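Local structure of fatty acyl CoA synthetase FADD13 (FATTY-ACYL-CoA SYNTHETASE) (Mycobacterium tuberculosis, 3R44) at residues C83-A88 and D171-M176; V195-S200 and K368-L373; S200-T205 and V229-M234; A225-I230 and E319-G324. The protein is a member of the ANL clan of AMP-binding enzymes, combining the AMP-binding family region with an AMP-binding C-terminal domain. One frame throughout, in Å; residues are numbered along the deposited sequence. Where two conformers were deposited one is given.

Contact 1: C83-A88 and D171-M176; sequences CLFYGA and DNLFIM
Phe85 on helix 79-91 holds its CG anti to the backbone N (chi1 -176°). This extends the ring far enough to meet Leu173 and Phe174 on strand 172-178. Phe174 takes another first torsion: its CG lies between the backbone N and the carbonyl carbon (chi1 72°). Its CB points toward the helix, and the ring stands close to the far end of Phe85.

Most of the touching is done by Phe85 CZ. It lies 3.8 Å from Leu173 CD2 and, as closely, 3.8 Å from Phe174 CD2. The next ring atom, Phe85 CE1, reaches Phe174 CB at 3.9 Å. Phe174 CD2 comes to the edge of the Phe85 ring, near its plane. The two rings cross obliquely, with centroids 6.0 Å apart and planes at 56°. Leu173 runs at about a right angle to the Phe85 side chain and meets it with CG and CD2.

Leu173 and Phe174 lie opposite His190 in a classic beta bulge, which is consistent with both reaching one ring. Around the contact, Phe85 also packs on Leu226 of helix 223-235 and on Ala95 of strand 94-97. Phe174 also touches Cys321.

Three buried hydrocarbon side chains make up this contact. Its cohesion therefore comes from dispersion and from exclusion of water, with the bulge probably bringing both strand side chains to the ring.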
loop_
_atom_site.group_PDB
_atom_site.type_symbol
_atom_site.label_atom_id
_atom_site.label_comp_id
_atom_site.label_asym_id
_atom_site.label_seq_id
_atom_site.Cartn_x
_atom_site.Cartn_y
_atom_site.Cartn_z
ATOM N N CYS A 83 12.940 5.195 -13.219
ATOM C CA CYS A 83 13.146 5.953 -14.445
ATOM C C CYS A 83 12.277 5.371 -15.546
ATOM O O CYS A 83 11.890 6.078 -16.472
ATOM C CB CYS A 83 14.600 6.024 -14.824
ATOM S SG CYS A 83 15.510 7.125 -13.672
ATOM N N LEU A 84 11.907 4.090 -15.418
ATOM C CA LEU A 84 10.933 3.491 -16.389
ATOM C C LEU A 84 9.559 4.076 -16.186
ATOM O O LEU A 84 8.815 4.352 -17.162
ATOM C CB LEU A 84 10.851 1.969 -16.300
ATOM C CG LEU A 84 11.998 1.334 -17.082
ATOM C CD1 LEU A 84 12.253 -0.156 -16.662
ATOM C CD2 LEU A 84 11.853 1.448 -18.617
ATOM N N PHE A 85 9.213 4.229 -14.922
ATOM C CA PHE A 85 7.982 4.856 -14.546
ATOM C C PHE A 85 7.914 6.328 -15.051
ATOM O O PHE A 85 6.914 6.739 -15.674
ATOM C CB PHE A 85 7.783 4.811 -13.025
ATOM C CG PHE A 85 6.474 5.361 -12.588
ATOM C CD1 PHE A 85 5.318 4.547 -12.562
ATOM C CD2 PHE A 85 6.343 6.687 -12.268
ATOM C CE1 PHE A 85 4.060 5.062 -12.148
ATOM C CE2 PHE A 85 5.061 7.224 -11.900
ATOM C CZ PHE A 85 3.934 6.397 -11.831
ATOM N N TYR A 86 8.948 7.096 -14.748
ATOM C CA TYR A 86 9.057 8.456 -15.237
ATOM C C TYR A 86 9.095 8.565 -16.769
ATOM O O TYR A 86 8.495 9.485 -17.340
ATOM C CB TYR A 86 10.259 9.158 -14.661
ATOM C CG TYR A 86 10.095 9.609 -13.225
ATOM C CD1 TYR A 86 9.080 10.519 -12.874
ATOM C CD2 TYR A 86 10.963 9.182 -12.232
ATOM C CE1 TYR A 86 8.958 11.000 -11.526
ATOM C CE2 TYR A 86 10.846 9.640 -10.936
ATOM C CZ TYR A 86 9.827 10.527 -10.586
ATOM O OH TYR A 86 9.699 11.022 -9.324
ATOM N N GLY A 87 9.840 7.669 -17.412
ATOM C CA GLY A 87 9.940 7.612 -18.849
ATOM C C GLY A 87 8.580 7.352 -19.463
ATOM O O GLY A 87 8.136 8.044 -20.387
ATOM N N ALA A 88 7.866 6.344 -18.948
ATOM C CA ALA A 88 6.485 6.099 -19.403
ATOM C C ALA A 88 5.572 7.326 -19.206
ATOM O O ALA A 88 4.788 7.658 -20.126
ATOM C CB ALA A 88 5.861 4.861 -18.683
ATOM N N ASP A 171 -5.041 12.094 -17.902
ATOM C CA ASP A 171 -4.524 10.952 -18.619
ATOM C C ASP A 171 -4.050 9.808 -17.688
ATOM O O ASP A 171 -3.402 10.046 -16.664
ATOM C CB ASP A 171 -3.399 11.374 -19.567
ATOM C CG ASP A 171 -3.907 12.241 -20.710
ATOM O OD1 ASP A 171 -5.119 12.165 -21.021
ATOM O OD2 ASP A 171 -3.087 12.969 -21.275
ATOM N N ASN A 172 -4.365 8.573 -18.070
ATOM C CA ASN A 172 -3.900 7.431 -17.317
ATOM C C ASN A 172 -2.409 7.392 -17.193
ATOM O O ASN A 172 -1.690 7.683 -18.165
ATOM C CB ASN A 172 -4.298 6.101 -17.916
ATOM C CG ASN A 172 -5.756 5.915 -17.998
ATOM O OD1 ASN A 172 -6.501 6.591 -17.295
ATOM N ND2 ASN A 172 -6.192 4.996 -18.884
ATOM N N LEU A 173 -1.950 6.961 -16.024
ATOM C CA LEU A 173 -0.536 6.878 -15.704
ATOM C C LEU A 173 -0.116 5.493 -15.193
ATOM O O LEU A 173 0.983 5.030 -15.487
ATOM C CB LEU A 173 -0.153 7.938 -14.638
ATOM C CG LEU A 173 1.301 7.947 -14.122
ATOM C CD1 LEU A 173 2.326 7.968 -15.279
ATOM C CD2 LEU A 173 1.608 9.072 -13.136
ATOM N N PHE A 174 -0.885 4.898 -14.305
ATOM C CA PHE A 174 -0.534 3.540 -13.880
ATOM C C PHE A 174 -1.748 2.723 -13.564
ATOM O O PHE A 174 -2.820 3.308 -13.262
ATOM C CB PHE A 174 0.569 3.499 -12.814
ATOM C CG PHE A 174 0.168 3.964 -11.455
ATOM C CD1 PHE A 174 -0.411 3.075 -10.562
ATOM C CD2 PHE A 174 0.453 5.236 -11.025
ATOM C CE1 PHE A 174 -0.811 3.480 -9.250
ATOM C CE2 PHE A 174 0.098 5.643 -9.727
ATOM C CZ PHE A 174 -0.519 4.760 -8.831
ATOM N N ILE A 175 -1.574 1.397 -13.614
ATOM C CA ILE A 175 -2.596 0.478 -13.144
ATOM C C ILE A 175 -1.961 -0.427 -12.119
ATOM O O ILE A 175 -0.972 -1.085 -12.399
ATOM C CB ILE A 175 -3.196 -0.396 -14.260
ATOM C CG1 ILE A 175 -3.734 0.403 -15.436
ATOM C CG2 ILE A 175 -4.347 -1.230 -13.712
ATOM C CD1 ILE A 175 -3.852 -0.359 -16.743
ATOM N N MET A 176 -2.522 -0.426 -10.932
ATOM C CA MET A 176 -2.051 -1.261 -9.877
ATOM C C MET A 176 -3.132 -2.233 -9.454
ATOM O O MET A 176 -4.299 -1.855 -9.167
ATOM C CB MET A 176 -1.539 -0.404 -8.691
ATOM C CG MET A 176 -0.249 0.456 -9.033
ATOM S SD MET A 176 0.932 0.539 -7.655
ATOM C CE MET A 176 -0.020 -0.283 -6.453
#

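Contact 2: V195-S200 and K368-L373; sequences VHSAAS and KSDILL. With HIS (histidine), chain B.
Apolar packing joins Ile371 to Ala198 and Ser197 of helix 192-205. Ile371 places CG1 between the backbone N and the carbonyl carbon (chi1 73°). That turns CG2 to the helix while the end of the longer branch leads away. CG2 lies 3.4 Å from Ala198 N and 4.0 Å from Ala198 CB, so the methyl rests largely on helix backbone. Asp370 adds its CB near the side chain of Ser197. In the conformer given, Ser197 OG is hydrogen-bonded to Glu193 O; a second conformer exists, so its contact with Asp370 is provisional.

Hydrogen bonds shape each segment separately. Ile371 N donates to Ser369 OG over 3.1 Å at 171°, an ST turn within the type I turn from Ser369 to Leu372. Ser200 OG donates to His196 O over 2.9 Å from above the carbonyl plane, while Ser200 N comes from the opposite face.

The bound histidine meets His196 in its pocket. The ligand CG lies 3.4 Å above the centre of the His196 ring, and the ligand OXT is 2.9 Å from His196 ND1. Ser200 OG sits over the other face of that ring, toward its rim.

Cys321 packs on Ala198, and Ser320 on Ile371. Ala199 points away from 368-373 and packs on Phe231 and Met234 of helix 223-235. The chain enters this turn from strand 364-369.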
loop_
_atom_site.group_PDB
_atom_site.type_symbol
_atom_site.label_atom_id
_atom_site.label_comp_id
_atom_site.label_asym_id
_atom_site.label_seq_id
_atom_site.Cartn_x
_atom_site.Cartn_y
_atom_site.Cartn_z
ATOM N N VAL A 195 -1.880 11.002 -8.889
ATOM C CA VAL A 195 -0.574 10.767 -8.381
ATOM C C VAL A 195 0.005 12.076 -7.831
ATOM O O VAL A 195 0.581 12.132 -6.732
ATOM C CB VAL A 195 0.300 10.189 -9.578
ATOM C CG1 VAL A 195 1.742 10.295 -9.365
ATOM C CG2 VAL A 195 -0.122 8.743 -9.853
ATOM N N HIS A 196 -0.133 13.129 -8.614
ATOM C CA HIS A 196 0.313 14.445 -8.171
ATOM C C HIS A 196 -0.427 14.857 -6.887
ATOM O O HIS A 196 0.179 15.390 -5.960
ATOM C CB HIS A 196 0.080 15.469 -9.254
ATOM C CG HIS A 196 0.227 16.883 -8.786
ATOM N ND1 HIS A 196 -0.858 17.685 -8.485
ATOM C CD2 HIS A 196 1.334 17.615 -8.519
ATOM C CE1 HIS A 196 -0.415 18.866 -8.075
ATOM N NE2 HIS A 196 0.911 18.855 -8.105
ATOM N N SER A 197 -1.730 14.618 -6.852
ATOM C CA SER A 197 -2.522 15.000 -5.675
ATOM C C SER A 197 -2.084 14.227 -4.441
ATOM O O SER A 197 -1.974 14.785 -3.361
ATOM C CB SER A 197 -3.994 14.797 -5.952
ATOM O OG SER A 197 -4.435 15.793 -6.860
ATOM N N ALA A 198 -1.810 12.953 -4.611
ATOM C CA ALA A 198 -1.402 12.137 -3.506
ATOM C C ALA A 198 -0.046 12.576 -3.045
ATOM O O ALA A 198 0.190 12.649 -1.850
ATOM C CB ALA A 198 -1.358 10.641 -3.946
ATOM N N ALA A 199 0.851 12.885 -3.986
ATOM C CA ALA A 199 2.206 13.315 -3.615
ATOM C C ALA A 199 2.076 14.649 -2.857
ATOM O O ALA A 199 2.701 14.866 -1.815
ATOM C CB ALA A 199 3.114 13.447 -4.886
ATOM N N SER A 200 1.259 15.543 -3.384
ATOM C CA SER A 200 1.042 16.858 -2.732
ATOM C C SER A 200 0.431 16.735 -1.387
ATOM O O SER A 200 0.804 17.457 -0.463
ATOM C CB SER A 200 0.096 17.737 -3.527
ATOM O OG SER A 200 0.623 17.952 -4.787
ATOM N N LYS A 368 -13.259 11.456 -0.352
ATOM C CA LYS A 368 -13.538 12.361 -1.509
ATOM C C LYS A 368 -12.262 13.170 -1.721
ATOM O O LYS A 368 -11.775 13.796 -0.797
ATOM C CB LYS A 368 -14.730 13.287 -1.261
ATOM C CG LYS A 368 -15.012 14.244 -2.417
ATOM C CD LYS A 368 -16.353 14.989 -2.198
ATOM C CE LYS A 368 -17.478 14.226 -2.850
ATOM N NZ LYS A 368 -18.755 15.013 -2.866
ATOM N N SER A 369 -11.675 13.089 -2.925
ATOM C CA SER A 369 -10.357 13.613 -3.136
ATOM C C SER A 369 -9.932 13.371 -4.569
ATOM O O SER A 369 -10.293 12.351 -5.153
ATOM C CB SER A 369 -9.324 12.876 -2.269
ATOM O OG SER A 369 -8.015 13.442 -2.362
ATOM N N ASP A 370 -9.115 14.262 -5.102
ATOM C CA ASP A 370 -8.441 14.007 -6.391
ATOM C C ASP A 370 -7.366 12.891 -6.335
ATOM O O ASP A 370 -6.879 12.476 -7.387
ATOM C CB ASP A 370 -7.764 15.283 -6.904
ATOM C CG ASP A 370 -8.732 16.304 -7.430
ATOM O OD1 ASP A 370 -9.841 15.891 -7.798
ATOM O OD2 ASP A 370 -8.358 17.499 -7.526
ATOM N N ILE A 371 -6.997 12.403 -5.151
ATOM C CA ILE A 371 -6.099 11.260 -5.056
ATOM C C ILE A 371 -6.749 9.944 -5.508
ATOM O O ILE A 371 -6.057 8.927 -5.718
ATOM C CB ILE A 371 -5.550 11.051 -3.633
ATOM C CG1 ILE A 371 -6.676 10.488 -2.757
ATOM C CG2 ILE A 371 -4.810 12.374 -3.033
ATOM C CD1 ILE A 371 -6.290 10.302 -1.285
ATOM N N LEU A 372 -8.076 9.950 -5.648
ATOM C CA LEU A 372 -8.815 8.724 -5.947
ATOM C C LEU A 372 -8.586 8.251 -7.352
ATOM O O LEU A 372 -8.394 9.018 -8.301
ATOM C CB LEU A 372 -10.313 8.908 -5.712
ATOM C CG LEU A 372 -10.667 9.101 -4.251
ATOM C CD1 LEU A 372 -12.143 9.505 -4.139
ATOM C CD2 LEU A 372 -10.376 7.870 -3.414
ATOM N N LEU A 373 -8.673 6.951 -7.492
ATOM C CA LEU A 373 -8.638 6.313 -8.795
ATOM C C LEU A 373 -9.627 6.916 -9.775
ATOM O O LEU A 373 -10.727 7.401 -9.411
ATOM C CB LEU A 373 -8.890 4.777 -8.676
ATOM C CG LEU A 373 -10.371 4.340 -8.588
ATOM C CD1 LEU A 373 -10.477 2.833 -8.636
ATOM C CD2 LEU A 373 -11.134 4.874 -7.313
HETATM N N HIS B . -3.059 20.277 -10.876
HETATM C CA HIS B . -2.237 19.426 -11.769
HETATM C C HIS B . -2.737 17.999 -11.740
HETATM O O HIS B . -3.130 17.369 -12.726
HETATM C CB HIS B . -0.762 19.527 -11.327
HETATM C CG HIS B . 0.119 18.418 -11.802
HETATM N ND1 HIS B . 1.491 18.574 -11.904
HETATM C CD2 HIS B . -0.152 17.141 -12.200
HETATM C CE1 HIS B . 2.023 17.436 -12.333
HETATM N NE2 HIS B . 1.051 16.551 -12.508
HETATM O OXT HIS B . -2.760 17.411 -10.662
#

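Contact 3: S200-T205 and V229-M234; sequences SSWAST and VIFSAM
Trp202 and Phe231 pack helix 192-205 against helix 223-235. The latter is the helix of a beta-alpha-beta crossover between the neighbouring parallel strands 213-216 and 238-241.

The five-membered ring of Trp202 and the ring of Phe231 are nearly parallel, with planes at 21°. They are slid apart, with centroids 5.5 Å from each other, so little of one ring lies over the other. The closest approach of this pair is instead made by the Trp202 methylene: its CB is 3.6 Å from Phe231 CD1. Phe231 CE1 lies 3.9 Å from Trp202 CD2. Phe231 CB points toward the other helix, and its CG sits between the backbone N and the carbonyl carbon (chi1 85°), which brings CD1 and CE1 to the tryptophan. The polar end of Trp202 is used elsewhere: NE1 is hydrogen-bonded to Gly322 O.

Met234 makes the second meeting point. Its chain leaves the helix extended and bends only at chi3 (-51°). Met234 SD comes to 3.6 Å from Ser200 OG. That hydroxyl is already bonded to His196 O, so the sulfur meets it as a packing neighbour. Met234 also touches His196 and Ala199 of helix 192-205.

Within 200-205, side-chain hydroxyls bond back to the backbone. Ser204 OG and Ser204 N reach Ser200 O from opposite faces of its plane. Thr205 OG1 donates to Ser201 O over 2.7 Å and is also hydrogen-bonded to Met344 N.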
loop_
_atom_site.group_PDB
_atom_site.type_symbol
_atom_site.label_atom_id
_atom_site.label_comp_id
_atom_site.label_asym_id
_atom_site.label_seq_id
_atom_site.Cartn_x
_atom_site.Cartn_y
_atom_site.Cartn_z
ATOM N N SER A 200 1.259 15.543 -3.384
ATOM C CA SER A 200 1.042 16.858 -2.732
ATOM C C SER A 200 0.431 16.735 -1.387
ATOM O O SER A 200 0.804 17.457 -0.463
ATOM C CB SER A 200 0.096 17.737 -3.527
ATOM O OG SER A 200 0.623 17.952 -4.787
ATOM N N SER A 201 -0.519 15.800 -1.274
ATOM C CA SER A 201 -1.168 15.515 -0.007
ATOM C C SER A 201 -0.122 15.150 1.069
ATOM O O SER A 201 -0.048 15.750 2.121
ATOM C CB SER A 201 -2.156 14.378 -0.155
ATOM O OG SER A 201 -2.784 14.212 1.077
ATOM N N TRP A 202 0.728 14.195 0.754
ATOM C CA TRP A 202 1.793 13.818 1.696
ATOM C C TRP A 202 2.730 14.983 2.006
ATOM O O TRP A 202 2.981 15.328 3.155
ATOM C CB TRP A 202 2.592 12.696 1.065
ATOM C CG TRP A 202 1.992 11.381 1.227
ATOM C CD1 TRP A 202 1.071 10.739 0.410
ATOM C CD2 TRP A 202 2.320 10.477 2.234
ATOM N NE1 TRP A 202 0.791 9.479 0.915
ATOM C CE2 TRP A 202 1.559 9.298 2.025
ATOM C CE3 TRP A 202 3.167 10.557 3.357
ATOM C CZ2 TRP A 202 1.615 8.208 2.909
ATOM C CZ3 TRP A 202 3.243 9.479 4.203
ATOM C CH2 TRP A 202 2.479 8.306 3.968
ATOM N N ALA A 203 3.217 15.604 0.936
ATOM C CA ALA A 203 4.214 16.648 1.034
ATOM C C ALA A 203 3.699 17.865 1.806
ATOM O O ALA A 203 4.474 18.564 2.472
ATOM C CB ALA A 203 4.670 17.067 -0.333
ATOM N N SER A 204 2.397 18.132 1.722
ATOM C CA SER A 204 1.782 19.244 2.486
ATOM C C SER A 204 1.333 18.913 3.883
ATOM O O SER A 204 0.987 19.816 4.652
ATOM C CB SER A 204 0.562 19.833 1.757
ATOM O OG SER A 204 0.979 20.421 0.548
ATOM N N THR A 205 1.339 17.632 4.241
ATOM C CA THR A 205 0.819 17.188 5.509
ATOM C C THR A 205 1.954 16.739 6.451
ATOM O O THR A 205 1.953 17.101 7.607
ATOM C CB THR A 205 -0.214 16.030 5.318
ATOM O OG1 THR A 205 -1.244 16.454 4.392
ATOM C CG2 THR A 205 -0.793 15.599 6.689
ATOM N N VAL A 229 8.266 7.901 -4.061
ATOM C CA VAL A 229 9.226 8.272 -5.111
ATOM C C VAL A 229 8.831 9.620 -5.764
ATOM O O VAL A 229 9.650 10.517 -5.997
ATOM C CB VAL A 229 9.305 7.145 -6.150
ATOM C CG1 VAL A 229 9.971 7.600 -7.508
ATOM C CG2 VAL A 229 9.940 5.856 -5.543
ATOM N N ILE A 230 7.557 9.760 -6.104
ATOM C CA ILE A 230 7.042 10.968 -6.744
ATOM C C ILE A 230 7.080 12.211 -5.814
ATOM O O ILE A 230 7.484 13.300 -6.219
ATOM C CB ILE A 230 5.573 10.762 -7.289
ATOM C CG1 ILE A 230 5.501 9.574 -8.274
ATOM C CG2 ILE A 230 5.043 12.068 -7.921
ATOM C CD1 ILE A 230 6.568 9.587 -9.259
ATOM N N PHE A 231 6.691 12.068 -4.567
ATOM C CA PHE A 231 6.745 13.229 -3.690
ATOM C C PHE A 231 8.151 13.609 -3.334
ATOM O O PHE A 231 8.401 14.767 -3.091
ATOM C CB PHE A 231 5.752 13.209 -2.510
ATOM C CG PHE A 231 6.212 12.473 -1.262
ATOM C CD1 PHE A 231 5.414 11.441 -0.736
ATOM C CD2 PHE A 231 7.376 12.822 -0.600
ATOM C CE1 PHE A 231 5.792 10.771 0.473
ATOM C CE2 PHE A 231 7.752 12.200 0.602
ATOM C CZ PHE A 231 6.969 11.165 1.126
ATOM N N SER A 232 9.067 12.666 -3.452
ATOM C CA SER A 232 10.482 12.971 -3.293
ATOM C C SER A 232 10.947 13.947 -4.378
ATOM O O SER A 232 11.665 14.929 -4.098
ATOM C CB SER A 232 11.333 11.703 -3.273
ATOM O OG SER A 232 11.134 11.005 -2.048
ATOM N N ALA A 233 10.618 13.678 -5.638
ATOM C CA ALA A 233 10.947 14.633 -6.688
ATOM C C ALA A 233 10.214 15.964 -6.505
ATOM O O ALA A 233 10.760 17.056 -6.734
ATOM C CB ALA A 233 10.664 14.034 -8.074
ATOM N N MET A 234 8.956 15.890 -6.135
ATOM C CA MET A 234 8.165 17.087 -5.903
ATOM C C MET A 234 8.800 18.020 -4.878
ATOM O O MET A 234 8.913 19.220 -5.113
ATOM C CB MET A 234 6.734 16.732 -5.457
ATOM C CG MET A 234 5.950 17.945 -5.146
ATOM S SD MET A 234 4.213 17.553 -5.000
ATOM C CE MET A 234 3.906 16.648 -6.505
#

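Contact 4: A225-I230 and E319-G324; sequences ALTTVI and ESCGGG
Thr227 of helix 223-235 meets Cys321 in the loop 319-324, which leads into strand 324-327. Along this loop, Glu319 comes first and directs OE2 to a hydrogen bond with Tyr376 OH. It closes a Tyr-Ala-x-Thr-Glu sequence, consistent with the Tyr-Gly-x-Thr-Glu motif of the ANL superfamily, and a tight turn comes directly after it. Ser320 begins this type I' beta turn, closed by Gly323 N bonding to Ser320 O over 2.9 Å. Its side chain spans the same turn: Ser320 OG donates to Gly323 O over 2.6 Å, tilted 16° from the carbonyl plane.

Cys321 carries the contact. Its O lies 2.8 Å from Thr227 OG1, and Cys321 SG lies 3.8 Å from Thr227 OG1. Thr227 sets OG1 anti to its own carbonyl carbon (chi1 -61°). Gly322 has a positive phi (80°), as the turn requires. Its O accepts from Trp202 NE1. Gly323 completes the turn, and Gly324 adopts backbone angles open to glycine alone.

Thr227 OG1 has two carbonyl oxygens within hydrogen-bonding distance, Cys321 O and Val223 O. One buried hydroxyl thus stands between the loop and its own helix.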
loop_
_atom_site.group_PDB
_atom_site.type_symbol
_atom_site.label_atom_id
_atom_site.label_comp_id
_atom_site.label_asym_id
_atom_site.label_seq_id
_atom_site.Cartn_x
_atom_site.Cartn_y
_atom_site.Cartn_z
ATOM N N ALA A 225 4.894 3.247 -1.932
ATOM C CA ALA A 225 6.293 3.429 -2.248
ATOM C C ALA A 225 6.366 4.231 -3.528
ATOM O O ALA A 225 7.229 5.091 -3.698
ATOM C CB ALA A 225 7.024 2.073 -2.390
ATOM N N LEU A 226 5.446 3.987 -4.469
ATOM C CA LEU A 226 5.436 4.774 -5.671
ATOM C C LEU A 226 5.162 6.256 -5.403
ATOM O O LEU A 226 5.813 7.154 -5.937
ATOM C CB LEU A 226 4.353 4.206 -6.615
ATOM C CG LEU A 226 4.338 4.720 -8.006
ATOM C CD1 LEU A 226 5.808 4.862 -8.460
ATOM C CD2 LEU A 226 3.452 3.733 -8.904
ATOM N N THR A 227 4.162 6.514 -4.602
ATOM C CA THR A 227 3.850 7.886 -4.185
ATOM C C THR A 227 5.056 8.549 -3.496
ATOM O O THR A 227 5.337 9.728 -3.767
ATOM C CB THR A 227 2.573 7.877 -3.351
ATOM O OG1 THR A 227 1.510 7.380 -4.181
ATOM C CG2 THR A 227 2.238 9.283 -2.841
ATOM N N THR A 228 5.820 7.794 -2.678
ATOM C CA THR A 228 7.052 8.277 -2.023
ATOM C C THR A 228 8.084 8.692 -3.030
ATOM O O THR A 228 8.700 9.731 -2.911
ATOM C CB THR A 228 7.687 7.196 -1.171
ATOM O OG1 THR A 228 6.773 6.841 -0.154
ATOM C CG2 THR A 228 9.033 7.604 -0.511
ATOM N N VAL A 229 8.266 7.901 -4.061
ATOM C CA VAL A 229 9.226 8.272 -5.111
ATOM C C VAL A 229 8.831 9.620 -5.764
ATOM O O VAL A 229 9.650 10.517 -5.997
ATOM C CB VAL A 229 9.305 7.145 -6.150
ATOM C CG1 VAL A 229 9.971 7.600 -7.508
ATOM C CG2 VAL A 229 9.940 5.856 -5.543
ATOM N N ILE A 230 7.557 9.760 -6.104
ATOM C CA ILE A 230 7.042 10.968 -6.744
ATOM C C ILE A 230 7.080 12.211 -5.814
ATOM O O ILE A 230 7.484 13.300 -6.219
ATOM C CB ILE A 230 5.573 10.762 -7.289
ATOM C CG1 ILE A 230 5.501 9.574 -8.274
ATOM C CG2 ILE A 230 5.043 12.068 -7.921
ATOM C CD1 ILE A 230 6.568 9.587 -9.259
ATOM N N GLU A 319 -6.682 2.315 -4.104
ATOM C CA GLU A 319 -7.648 3.218 -4.732
ATOM C C GLU A 319 -7.435 4.685 -4.370
ATOM O O GLU A 319 -7.909 5.563 -5.071
ATOM C CB GLU A 319 -9.060 2.792 -4.363
ATOM C CG GLU A 319 -9.487 1.497 -5.061
ATOM C CD GLU A 319 -9.281 0.234 -4.202
ATOM O OE1 GLU A 319 -8.301 0.168 -3.375
ATOM O OE2 GLU A 319 -10.056 -0.741 -4.441
ATOM N N SER A 320 -6.779 4.943 -3.245
ATOM C CA SER A 320 -6.472 6.326 -2.819
ATOM C C SER A 320 -5.036 6.748 -3.059
ATOM O O SER A 320 -4.570 7.764 -2.551
ATOM C CB SER A 320 -6.869 6.516 -1.371
ATOM O OG SER A 320 -5.961 5.860 -0.547
ATOM N N CYS A 321 -4.338 5.974 -3.883
ATOM C CA CYS A 321 -2.952 6.238 -4.273
ATOM C C CYS A 321 -2.026 6.389 -3.114
ATOM O O CYS A 321 -1.097 7.212 -3.165
ATOM C CB CYS A 321 -2.836 7.511 -5.108
ATOM S SG CYS A 321 -1.562 7.482 -6.336
ATOM N N GLY A 322 -2.339 5.680 -2.046
ATOM C CA GLY A 322 -1.541 5.778 -0.843
ATOM C C GLY A 322 -1.801 6.983 0.036
ATOM O O GLY A 322 -1.047 7.216 0.967
ATOM N N GLY A 323 -2.802 7.804 -0.280
ATOM C CA GLY A 323 -3.195 8.902 0.591
ATOM C C GLY A 323 -4.436 8.560 1.390
ATOM O O GLY A 323 -5.110 7.564 1.167
ATOM N N GLY A 324 -4.802 9.402 2.310
ATOM C CA GLY A 324 -6.029 9.143 3.037
ATOM C C GLY A 324 -5.964 9.853 4.360
ATOM O O GLY A 324 -6.299 11.048 4.411
#

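All four contacts lie in the AMP-binding family region, which spans roughly 22-377. Contact 1 comes first along the chain. Contact 2 then opens, and contacts 3 and 4 fall within the span it closes. Contacts 2 and 3 share helix 192-205 and Ser200. Contacts 3 and 4 share helix 223-235, with Val229 and Ile230 in common. The centres of contacts 2 and 4 are about 8 Å apart, those of contacts 3 and 4 about 9 Å. Contact 1 lies farther off, about 13 Å from contact 4, yet touches it through Phe174 and Cys321. The four thus form one continuous packed region, which meets the bound histidine at His196 of contact 2.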